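Local coordinates for protein Rab GDP-dissociation inhibitor (Saccharomyces cerevisiae, PDB 2BCG) that binds prenylated Rab GTPases, blocks release of GDP from Sec4 and extracts GDP-bound Ypt7 from vacuolar membranes in the yeast secretory pathway, at residues A[74-79]-A[359-364]; A[80-85]-A[314-319]; A[169-174]-A[179-184]. One frame throughout, in Å; residues are numbered along the deposited sequence.

Contact 1 (A[74-79]-A[359-364]); sequences SKFGKD and KGHYLA
F76, the last residue of helix 69-76, faces H361, which lies just ahead of strand 362-369; their CA atoms are 8.3 Å apart and no direct hydrogen bond joins the two backbones. The meeting is between rings. CE1 of H361 comes up to the edge of the phenyl ring, close to its plane, and lies 3.8 Å from CD1 of F76. The two ring planes are inclined at 55°, an oblique pairing, and the side chains themselves cross at about a right angle. In H361 CG stands anti to the carbonyl carbon (chi1 -62°), a turn that lays the imidazole beside F76. One face of the phenyl ring is overlaid toward its rim by CB of K75. The contact thus sets the C-terminal end of a helix against the entry of an inner strand, next to 303-317, of the mixed sheet in the GDI fold. G77 breaks the helix directly after F76 with positive phi, and the carbonyl O of F76 is taken up by OG of S358. A water lies in the plane of the imidazole, 3.0 Å from NE2 of H361, and donates a weak, 3.4 Å bond to the carbonyl O of K75, a weak water-mediated link between the helix end and the loop before the strand. With an alanine at H361, the edge of F76 is likely to lose its imidazole neighbour and the water its NE2 partner. Around the pair, I316 touches both rings, as does E390, while L55 and Y59 of helix 55-62 pack on F76.

Contact 2 (A[80-85]-A[314-319]); sequences RDWNVD and ICILNH
CG of W82 and CG1 of I316 stand anti to the carbonyl carbon (chi1 -67° and -61°), which puts CG2 of I316 anti to its backbone N; the two side chains approach from opposite directions, and the isoleucine meets the edge of the indole. I314 and I316, two residues apart on strand 303-317, project from the same side of the mixed sheet of the GDI fold; this contact lays the segment leading into strand 84-85, a member of a separate small antiparallel sheet, over that side. The six-membered part of the indole does the touching. CG2 of I316 sits at its edge, near the ring plane, 3.9 Å from CH2 of W82, while CD1 of I316 is 3.9 Å from CZ3 of W82, which places the two branches of the isoleucine at neighbouring ring carbons. At the other side of the indole NE1 is hydrogen-bonded to the carbonyl O of F76, a bond that helps fix the turn of the ring. V84 adds a second apolar pair: its CG1 lies 3.6 Å from CG2 of I314, and its CG2 lies in the indole plane at the edge of W82. All the touching residues are buried, and L363 from strand 362-369 and L55 and L58 from helix 55-62 complete the apolar layer. D85 turns its carboxylate away from I314, toward OH of Y236 and OG of S52. The carbonyl O of D85 is buried without a polar partner, with CD1 of I314 3.7 Å from it.

Contact 3 (A[169-174]-A[179-184]); sequences QGLDLD and DEVYYK
L171 packs against helix 178-184, its CD2 standing 4.2 Å from CA of V181, with a looser methyl pair between CD1 of L171 and CG1 of V181. The leucine and K184 side chains lie antiparallel, flank to flank, in one of the lysine's two conformers: CD2 of L171 is then 3.8 Å from CE of K184. In that conformer the lysine chain bends twice, at chi2 (81°) and chi3 (69°), which carries CE of K184 to 3.3 Å from the carbonyl O of Q169. Farther along the loop, OD2 of D172 accepts the backbone N of D174 at 2.9 Å, an Asx turn, and the backbone N of K175 as well. N176 links both sides, taking the backbone N of D172 and giving a hydrogen bond to OE1 of E180. Together these fold a short loop back along the helix it leads into. W156 of helix 144-159 touches Q169, L171, L173 and V181, and helix 212-229 meets L173 and V181 through F216 and A212, so loop and helix 178-184 rest on two helices that contribute residues such as L154 and C223 to the geranylgeranyl pockets.

How the contacts relate
From the N terminus, helix 69-76 comes first, followed directly by strand 84-85, so the first halves of contacts 1 and 2 are consecutive. Next come 169-174 and 179-184, which close the short loop of contact 3. The chain returns with 314-319 to close contact 2 and with 359-364 to close contact 1. The loops therefore nest without crossing: contact 3 within contact 2, and contact 2 within contact 1. Contacts 1 and 2, with centres 6 Å apart, hold the 74-85 stretch to neighbouring strands of the mixed sheet. Contact 3 lies on the other side of the chain's centre in a helical region, its centre 45 to 49 Å from theirs.

Contact 1 (A[74-79]-A[359-364])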
loop_
_atom_site.group_PDB
_atom_site.type_symbol
_atom_site.label_atom_id
_atom_site.label_comp_id
_atom_site.label_asym_id
_atom_site.label_seq_id
_atom_site.Cartn_x
_atom_site.Cartn_y
_atom_site.Cartn_z
ATOM N N SER A 74 -24.700 -5.694 -12.193
ATOM C CA SER A 74 -25.036 -5.444 -13.593
ATOM C C SER A 74 -24.386 -4.169 -14.141
ATOM O O SER A 74 -23.950 -4.134 -15.296
ATOM C CB SER A 74 -26.560 -5.447 -13.821
ATOM O OG SER A 74 -27.187 -4.401 -13.102
ATOM N N LYS A 75 -24.277 -3.136 -13.298
ATOM C CA LYS A 75 -23.696 -1.853 -13.702
ATOM C C LYS A 75 -22.164 -1.873 -13.645
ATOM O O LYS A 75 -21.483 -1.306 -14.509
ATOM C CB LYS A 75 -24.240 -0.757 -12.781
ATOM C CG LYS A 75 -24.365 0.613 -13.394
ATOM C CD LYS A 75 -25.194 1.544 -12.504
ATOM C CE LYS A 75 -26.698 1.293 -12.650
ATOM N NZ LYS A 75 -27.521 2.493 -12.302
ATOM N N PHE A 76 -21.617 -2.540 -12.630
ATOM C CA PHE A 76 -20.187 -2.391 -12.341
ATOM C C PHE A 76 -19.356 -3.653 -12.254
ATOM O O PHE A 76 -18.145 -3.572 -12.051
ATOM C CB PHE A 76 -20.020 -1.609 -11.045
ATOM C CG PHE A 76 -20.585 -0.233 -11.111
ATOM C CD1 PHE A 76 -20.034 0.705 -11.975
ATOM C CD2 PHE A 76 -21.665 0.134 -10.298
ATOM C CE1 PHE A 76 -20.549 1.992 -12.047
ATOM C CE2 PHE A 76 -22.180 1.453 -10.356
ATOM C CZ PHE A 76 -21.624 2.359 -11.239
ATOM N N GLY A 77 -19.990 -4.817 -12.403
ATOM C CA GLY A 77 -19.289 -6.088 -12.225
ATOM C C GLY A 77 -19.095 -6.480 -10.771
ATOM O O GLY A 77 -19.688 -5.892 -9.858
ATOM N N LYS A 78 -18.244 -7.489 -10.562
ATOM C CA LYS A 78 -18.011 -8.077 -9.236
ATOM C C LYS A 78 -17.204 -7.183 -8.273
ATOM O O LYS A 78 -16.238 -6.531 -8.694
ATOM C CB LYS A 78 -17.322 -9.443 -9.393
ATOM C CG LYS A 78 -18.229 -10.539 -10.025
ATOM C CD LYS A 78 -19.006 -11.309 -8.942
ATOM C CE LYS A 78 -19.582 -12.652 -9.457
ATOM N NZ LYS A 78 -20.923 -12.571 -10.162
ATOM N N ASP A 79 -17.620 -7.166 -6.999
ATOM C CA ASP A 79 -16.995 -6.383 -5.928
ATOM C C ASP A 79 -15.490 -6.664 -5.887
ATOM O O ASP A 79 -14.694 -5.773 -5.583
ATOM C CB ASP A 79 -17.605 -6.756 -4.561
ATOM C CG ASP A 79 -18.118 -5.549 -3.749
ATOM O OD1 ASP A 79 -18.378 -5.748 -2.542
ATOM O OD2 ASP A 79 -18.295 -4.434 -4.270
ATOM N N LYS A 359 -13.281 -3.909 -15.766
ATOM C CA LYS A 359 -12.882 -3.563 -17.114
ATOM C C LYS A 359 -13.694 -2.396 -17.698
ATOM O O LYS A 359 -14.930 -2.392 -17.597
ATOM C CB LYS A 359 -13.086 -4.786 -17.999
ATOM C CG LYS A 359 -12.621 -4.564 -19.407
ATOM C CD LYS A 359 -12.691 -5.862 -20.205
ATOM C CE LYS A 359 -12.004 -5.691 -21.559
ATOM N NZ LYS A 359 -10.527 -5.407 -21.434
ATOM N N GLY A 360 -12.996 -1.420 -18.287
ATOM C CA GLY A 360 -13.645 -0.332 -18.979
ATOM C C GLY A 360 -13.928 0.886 -18.118
ATOM O O GLY A 360 -14.260 1.966 -18.632
ATOM N N HIS A 361 -13.807 0.715 -16.807
ATOM C CA HIS A 361 -14.014 1.851 -15.919
ATOM C C HIS A 361 -12.721 2.606 -15.581
ATOM O O HIS A 361 -11.595 2.100 -15.745
ATOM C CB HIS A 361 -14.730 1.393 -14.639
ATOM C CG HIS A 361 -16.106 0.823 -14.895
ATOM N ND1 HIS A 361 -17.229 1.611 -15.060
ATOM C CD2 HIS A 361 -16.533 -0.461 -15.029
ATOM C CE1 HIS A 361 -18.284 0.841 -15.293
ATOM N NE2 HIS A 361 -17.889 -0.420 -15.279
ATOM N N TYR A 362 -12.912 3.862 -15.168
ATOM C CA TYR A 362 -11.820 4.702 -14.662
ATOM C C TYR A 362 -12.281 5.244 -13.345
ATOM O O TYR A 362 -13.473 5.510 -13.172
ATOM C CB TYR A 362 -11.486 5.848 -15.646
ATOM C CG TYR A 362 -10.866 5.357 -16.942
ATOM C CD1 TYR A 362 -11.628 4.638 -17.885
ATOM C CD2 TYR A 362 -9.521 5.613 -17.229
ATOM C CE1 TYR A 362 -11.047 4.175 -19.065
ATOM C CE2 TYR A 362 -8.946 5.163 -18.417
ATOM C CZ TYR A 362 -9.721 4.438 -19.314
ATOM O OH TYR A 362 -9.183 3.996 -20.491
ATOM N N LEU A 363 -11.323 5.417 -12.441
ATOM C CA LEU A 363 -11.567 6.105 -11.191
ATOM C C LEU A 363 -10.870 7.463 -11.301
ATOM O O LEU A 363 -9.703 7.557 -11.654
ATOM C CB LEU A 363 -10.961 5.335 -10.010
ATOM C CG LEU A 363 -11.607 3.970 -9.682
ATOM C CD1 LEU A 363 -10.807 3.222 -8.646
ATOM C CD2 LEU A 363 -13.028 4.206 -9.190
ATOM N N ALA A 364 -11.596 8.513 -10.981
ATOM C CA ALA A 364 -11.026 9.863 -11.010
ATOM C C ALA A 364 -11.358 10.469 -9.679
ATOM O O ALA A 364 -12.545 10.697 -9.362
ATOM C CB ALA A 364 -11.635 10.678 -12.134
HETATM O O HOH W 1 -18.866 -3.220 -15.384
#

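Contact 2 (A[80-85]-A[314-319])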
loop_
_atom_site.group_PDB
_atom_site.type_symbol
_atom_site.label_atom_id
_atom_site.label_comp_id
_atom_site.label_asym_id
_atom_site.label_seq_id
_atom_site.Cartn_x
_atom_site.Cartn_y
_atom_site.Cartn_z
ATOM N N ARG A 80 -15.093 -7.901 -6.200
ATOM C CA ARG A 80 -13.671 -8.277 -6.092
ATOM C C ARG A 80 -12.760 -7.489 -7.053
ATOM O O ARG A 80 -11.555 -7.377 -6.818
ATOM C CB ARG A 80 -13.463 -9.793 -6.281
ATOM C CG ARG A 80 -14.123 -10.414 -7.525
ATOM C CD ARG A 80 -13.883 -11.950 -7.568
ATOM N NE ARG A 80 -14.019 -12.574 -6.246
ATOM C CZ ARG A 80 -15.159 -13.030 -5.730
ATOM N NH1 ARG A 80 -16.290 -12.964 -6.421
ATOM N NH2 ARG A 80 -15.172 -13.567 -4.516
ATOM N N ASP A 81 -13.325 -6.958 -8.135
ATOM C CA ASP A 81 -12.581 -6.169 -9.103
ATOM C C ASP A 81 -12.286 -4.719 -8.655
ATOM O O ASP A 81 -11.536 -3.989 -9.323
ATOM C CB ASP A 81 -13.374 -6.063 -10.413
ATOM C CG ASP A 81 -13.350 -7.342 -11.232
ATOM O OD1 ASP A 81 -13.917 -7.299 -12.361
ATOM O OD2 ASP A 81 -12.785 -8.361 -10.766
ATOM N N TRP A 82 -12.892 -4.301 -7.553
ATOM C CA TRP A 82 -12.837 -2.887 -7.147
ATOM C C TRP A 82 -11.985 -2.721 -5.890
ATOM O O TRP A 82 -12.251 -3.382 -4.882
ATOM C CB TRP A 82 -14.261 -2.361 -6.920
ATOM C CG TRP A 82 -15.073 -2.282 -8.198
ATOM C CD1 TRP A 82 -15.752 -3.310 -8.819
ATOM C CD2 TRP A 82 -15.254 -1.129 -9.015
ATOM N NE1 TRP A 82 -16.328 -2.862 -9.993
ATOM C CE2 TRP A 82 -16.075 -1.515 -10.118
ATOM C CE3 TRP A 82 -14.836 0.209 -8.916
ATOM C CZ2 TRP A 82 -16.452 -0.610 -11.112
ATOM C CZ3 TRP A 82 -15.211 1.104 -9.904
ATOM C CH2 TRP A 82 -16.012 0.695 -10.988
ATOM N N ASN A 83 -10.997 -1.827 -5.970
ATOM C CA ASN A 83 -10.118 -1.498 -4.840
ATOM C C ASN A 83 -9.938 0.013 -4.932
ATOM O O ASN A 83 -9.026 0.505 -5.583
ATOM C CB ASN A 83 -8.751 -2.176 -4.977
ATOM C CG ASN A 83 -8.861 -3.681 -4.953
ATOM O OD1 ASN A 83 -9.123 -4.260 -3.899
ATOM N ND2 ASN A 83 -8.695 -4.324 -6.119
ATOM N N VAL A 84 -10.869 0.729 -4.338
ATOM C CA VAL A 84 -10.959 2.154 -4.550
ATOM C C VAL A 84 -10.344 2.932 -3.395
ATOM O O VAL A 84 -10.827 2.830 -2.264
ATOM C CB VAL A 84 -12.438 2.566 -4.710
ATOM C CG1 VAL A 84 -12.547 4.080 -4.947
ATOM C CG2 VAL A 84 -13.116 1.724 -5.786
ATOM N N ASP A 85 -9.284 3.685 -3.692
ATOM C CA ASP A 85 -8.626 4.519 -2.676
ATOM C C ASP A 85 -9.631 5.500 -2.076
ATOM O O ASP A 85 -10.386 6.191 -2.791
ATOM C CB ASP A 85 -7.491 5.333 -3.303
ATOM C CG ASP A 85 -6.395 4.475 -3.889
ATOM O OD1 ASP A 85 -6.207 3.310 -3.466
ATOM O OD2 ASP A 85 -5.705 5.001 -4.797
ATOM N N ILE A 314 -14.848 10.907 -5.341
ATOM C CA ILE A 314 -14.471 9.712 -6.058
ATOM C C ILE A 314 -15.479 9.510 -7.183
ATOM O O ILE A 314 -16.681 9.308 -6.940
ATOM C CB ILE A 314 -14.458 8.486 -5.105
ATOM C CG1 ILE A 314 -13.479 8.698 -3.934
ATOM C CG2 ILE A 314 -14.216 7.177 -5.880
ATOM C CD1 ILE A 314 -13.721 7.694 -2.806
ATOM N N CYS A 315 -14.998 9.645 -8.421
ATOM C CA CYS A 315 -15.874 9.549 -9.584
ATOM C C CYS A 315 -15.589 8.289 -10.357
ATOM O O CYS A 315 -14.414 7.941 -10.544
ATOM C CB CYS A 315 -15.633 10.722 -10.516
ATOM S SG CYS A 315 -15.943 12.311 -9.679
ATOM N N ILE A 316 -16.656 7.615 -10.787
ATOM C CA ILE A 316 -16.518 6.435 -11.643
ATOM C C ILE A 316 -16.927 6.839 -13.041
ATOM O O ILE A 316 -17.994 7.413 -13.242
ATOM C CB ILE A 316 -17.393 5.260 -11.191
ATOM C CG1 ILE A 316 -17.018 4.782 -9.782
ATOM C CG2 ILE A 316 -17.294 4.117 -12.229
ATOM C CD1 ILE A 316 -18.005 3.703 -9.213
ATOM N N LEU A 317 -16.010 6.594 -13.969
ATOM C CA LEU A 317 -16.280 6.854 -15.398
ATOM C C LEU A 317 -16.308 5.528 -16.102
ATOM O O LEU A 317 -15.713 4.566 -15.642
ATOM C CB LEU A 317 -15.198 7.712 -16.035
ATOM C CG LEU A 317 -14.642 8.895 -15.217
ATOM C CD1 LEU A 317 -13.533 9.571 -15.953
ATOM C CD2 LEU A 317 -15.719 9.909 -14.907
ATOM N N ASN A 318 -17.001 5.490 -17.241
ATOM C CA ASN A 318 -16.943 4.294 -18.076
ATOM C C ASN A 318 -16.183 4.557 -19.388
ATOM O O ASN A 318 -16.402 3.870 -20.404
ATOM C CB ASN A 318 -18.339 3.698 -18.292
ATOM C CG ASN A 318 -19.210 4.544 -19.130
ATOM O OD1 ASN A 318 -18.815 5.606 -19.607
ATOM N ND2 ASN A 318 -20.457 4.077 -19.329
ATOM N N HIS A 319 -15.320 5.570 -19.361
ATOM C CA HIS A 319 -14.521 5.980 -20.522
ATOM C C HIS A 319 -13.287 6.746 -20.046
ATOM O O HIS A 319 -13.255 7.251 -18.929
ATOM C CB HIS A 319 -15.356 6.931 -21.380
ATOM C CG HIS A 319 -15.828 8.115 -20.606
ATOM N ND1 HIS A 319 -15.015 9.199 -20.349
ATOM C CD2 HIS A 319 -16.997 8.355 -19.964
ATOM C CE1 HIS A 319 -15.667 10.066 -19.591
ATOM N NE2 HIS A 319 -16.873 9.583 -19.359
#

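Contact 3 (A[169-174]-A[179-184])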
loop_
_atom_site.group_PDB
_atom_site.type_symbol
_atom_site.label_atom_id
_atom_site.label_comp_id
_atom_site.label_asym_id
_atom_site.label_seq_id
_atom_site.Cartn_x
_atom_site.Cartn_y
_atom_site.Cartn_z
ATOM N N GLN A 169 26.223 30.017 -8.281
ATOM C CA GLN A 169 25.862 31.219 -9.053
ATOM C C GLN A 169 25.440 32.396 -8.168
ATOM O O GLN A 169 24.485 33.112 -8.477
ATOM C CB GLN A 169 24.792 30.900 -10.117
ATOM C CG GLN A 169 25.223 29.841 -11.128
ATOM C CD GLN A 169 24.444 29.882 -12.447
ATOM O OE1 GLN A 169 24.476 28.926 -13.216
ATOM N NE2 GLN A 169 23.764 30.994 -12.716
ATOM N N GLY A 170 26.164 32.588 -7.062
ATOM C CA GLY A 170 25.923 33.706 -6.156
ATOM C C GLY A 170 24.630 33.595 -5.376
ATOM O O GLY A 170 24.164 34.578 -4.787
ATOM N N LEU A 171 24.054 32.390 -5.364
ATOM C CA LEU A 171 22.820 32.141 -4.642
ATOM C C LEU A 171 23.070 31.318 -3.384
ATOM O O LEU A 171 23.931 30.429 -3.363
ATOM C CB LEU A 171 21.801 31.441 -5.552
ATOM C CG LEU A 171 21.228 32.291 -6.691
ATOM C CD1 LEU A 171 20.503 31.381 -7.677
ATOM C CD2 LEU A 171 20.291 33.357 -6.160
ATOM N N ASP A 172 22.314 31.637 -2.344
ATOM C CA ASP A 172 22.356 30.879 -1.111
ATOM C C ASP A 172 20.974 30.296 -0.788
ATOM O O ASP A 172 20.021 31.037 -0.506
ATOM C CB ASP A 172 22.860 31.756 0.034
ATOM C CG ASP A 172 23.134 30.961 1.292
ATOM O OD1 ASP A 172 24.325 30.881 1.678
ATOM O OD2 ASP A 172 22.168 30.423 1.896
ATOM N N LEU A 173 20.888 28.967 -0.789
ATOM C CA LEU A 173 19.596 28.279 -0.644
ATOM C C LEU A 173 18.881 28.547 0.671
ATOM O O LEU A 173 17.662 28.377 0.768
ATOM C CB LEU A 173 19.730 26.768 -0.922
ATOM C CG LEU A 173 20.241 26.347 -2.307
ATOM C CD1 LEU A 173 20.210 24.838 -2.418
ATOM C CD2 LEU A 173 19.438 26.984 -3.446
ATOM N N ASP A 174 19.629 28.993 1.683
ATOM C CA ASP A 174 19.043 29.295 2.981
ATOM C C ASP A 174 18.744 30.786 3.148
ATOM O O ASP A 174 17.764 31.156 3.786
ATOM C CB ASP A 174 19.975 28.817 4.103
ATOM C CG ASP A 174 20.197 27.312 4.079
ATOM O OD1 ASP A 174 19.190 26.565 4.201
ATOM O OD2 ASP A 174 21.375 26.892 3.954
ATOM N N ASP A 179 11.647 33.362 -4.725
ATOM C CA ASP A 179 11.431 34.485 -5.657
ATOM C C ASP A 179 12.755 35.123 -6.110
ATOM O O ASP A 179 12.912 35.470 -7.278
ATOM C CB ASP A 179 10.542 35.556 -5.035
ATOM C CG ASP A 179 9.461 36.042 -5.984
ATOM O OD1 ASP A 179 8.558 36.783 -5.512
ATOM O OD2 ASP A 179 9.491 35.669 -7.178
ATOM N N GLU A 180 13.704 35.254 -5.175
ATOM C CA GLU A 180 15.030 35.771 -5.497
ATOM C C GLU A 180 15.807 34.838 -6.401
ATOM O O GLU A 180 16.528 35.282 -7.289
ATOM C CB GLU A 180 15.825 36.068 -4.223
ATOM C CG GLU A 180 15.255 37.233 -3.428
ATOM C CD GLU A 180 16.003 37.471 -2.128
ATOM O OE1 GLU A 180 16.616 36.517 -1.597
ATOM O OE2 GLU A 180 15.967 38.619 -1.643
ATOM N N VAL A 181 15.629 33.527 -6.222
ATOM C CA VAL A 181 16.240 32.569 -7.117
ATOM C C VAL A 181 15.660 32.725 -8.544
ATOM O O VAL A 181 16.400 32.710 -9.533
ATOM C CB VAL A 181 16.070 31.093 -6.590
ATOM C CG1 VAL A 181 16.430 30.090 -7.660
ATOM C CG2 VAL A 181 16.909 30.852 -5.333
ATOM N N TYR A 182 14.336 32.908 -8.632
ATOM C CA TYR A 182 13.669 33.085 -9.917
ATOM C C TYR A 182 14.213 34.350 -10.605
ATOM O O TYR A 182 14.492 34.337 -11.814
ATOM C CB TYR A 182 12.149 33.191 -9.720
ATOM C CG TYR A 182 11.370 31.888 -9.408
ATOM C CD1 TYR A 182 10.247 31.927 -8.582
ATOM C CD2 TYR A 182 11.749 30.654 -9.955
ATOM C CE1 TYR A 182 9.471 30.766 -8.327
ATOM C CE2 TYR A 182 10.983 29.461 -9.699
ATOM C CZ TYR A 182 9.854 29.551 -8.878
ATOM O OH TYR A 182 9.113 28.393 -8.628
ATOM N N TYR A 183 14.415 35.398 -9.803
ATOM C CA TYR A 183 14.924 36.690 -10.302
ATOM C C TYR A 183 16.303 36.561 -10.932
ATOM O O TYR A 183 16.537 37.133 -12.001
ATOM C CB TYR A 183 14.966 37.714 -9.174
ATOM C CG TYR A 183 15.060 39.157 -9.639
ATOM C CD1 TYR A 183 13.926 39.837 -10.090
ATOM C CD2 TYR A 183 16.265 39.856 -9.547
ATOM C CE1 TYR A 183 13.997 41.196 -10.486
ATOM C CE2 TYR A 183 16.352 41.192 -9.945
ATOM C CZ TYR A 183 15.220 41.846 -10.407
ATOM O OH TYR A 183 15.290 43.182 -10.785
ATOM N N LYS A 184 17.200 35.813 -10.287
ATOM C CA LYS A 184 18.552 35.608 -10.813
ATOM C C LYS A 184 18.472 35.080 -12.253
ATOM O O LYS A 184 19.269 35.451 -13.114
ATOM C CB LYS A 184 19.356 34.673 -9.893
ATOM C CG LYS A 184 20.742 34.232 -10.414
ATOM C CD LYS A 184 21.848 35.279 -10.188
ATOM C CE LYS A 184 22.194 35.436 -8.713
ATOM N NZ LYS A 184 23.417 36.267 -8.533
#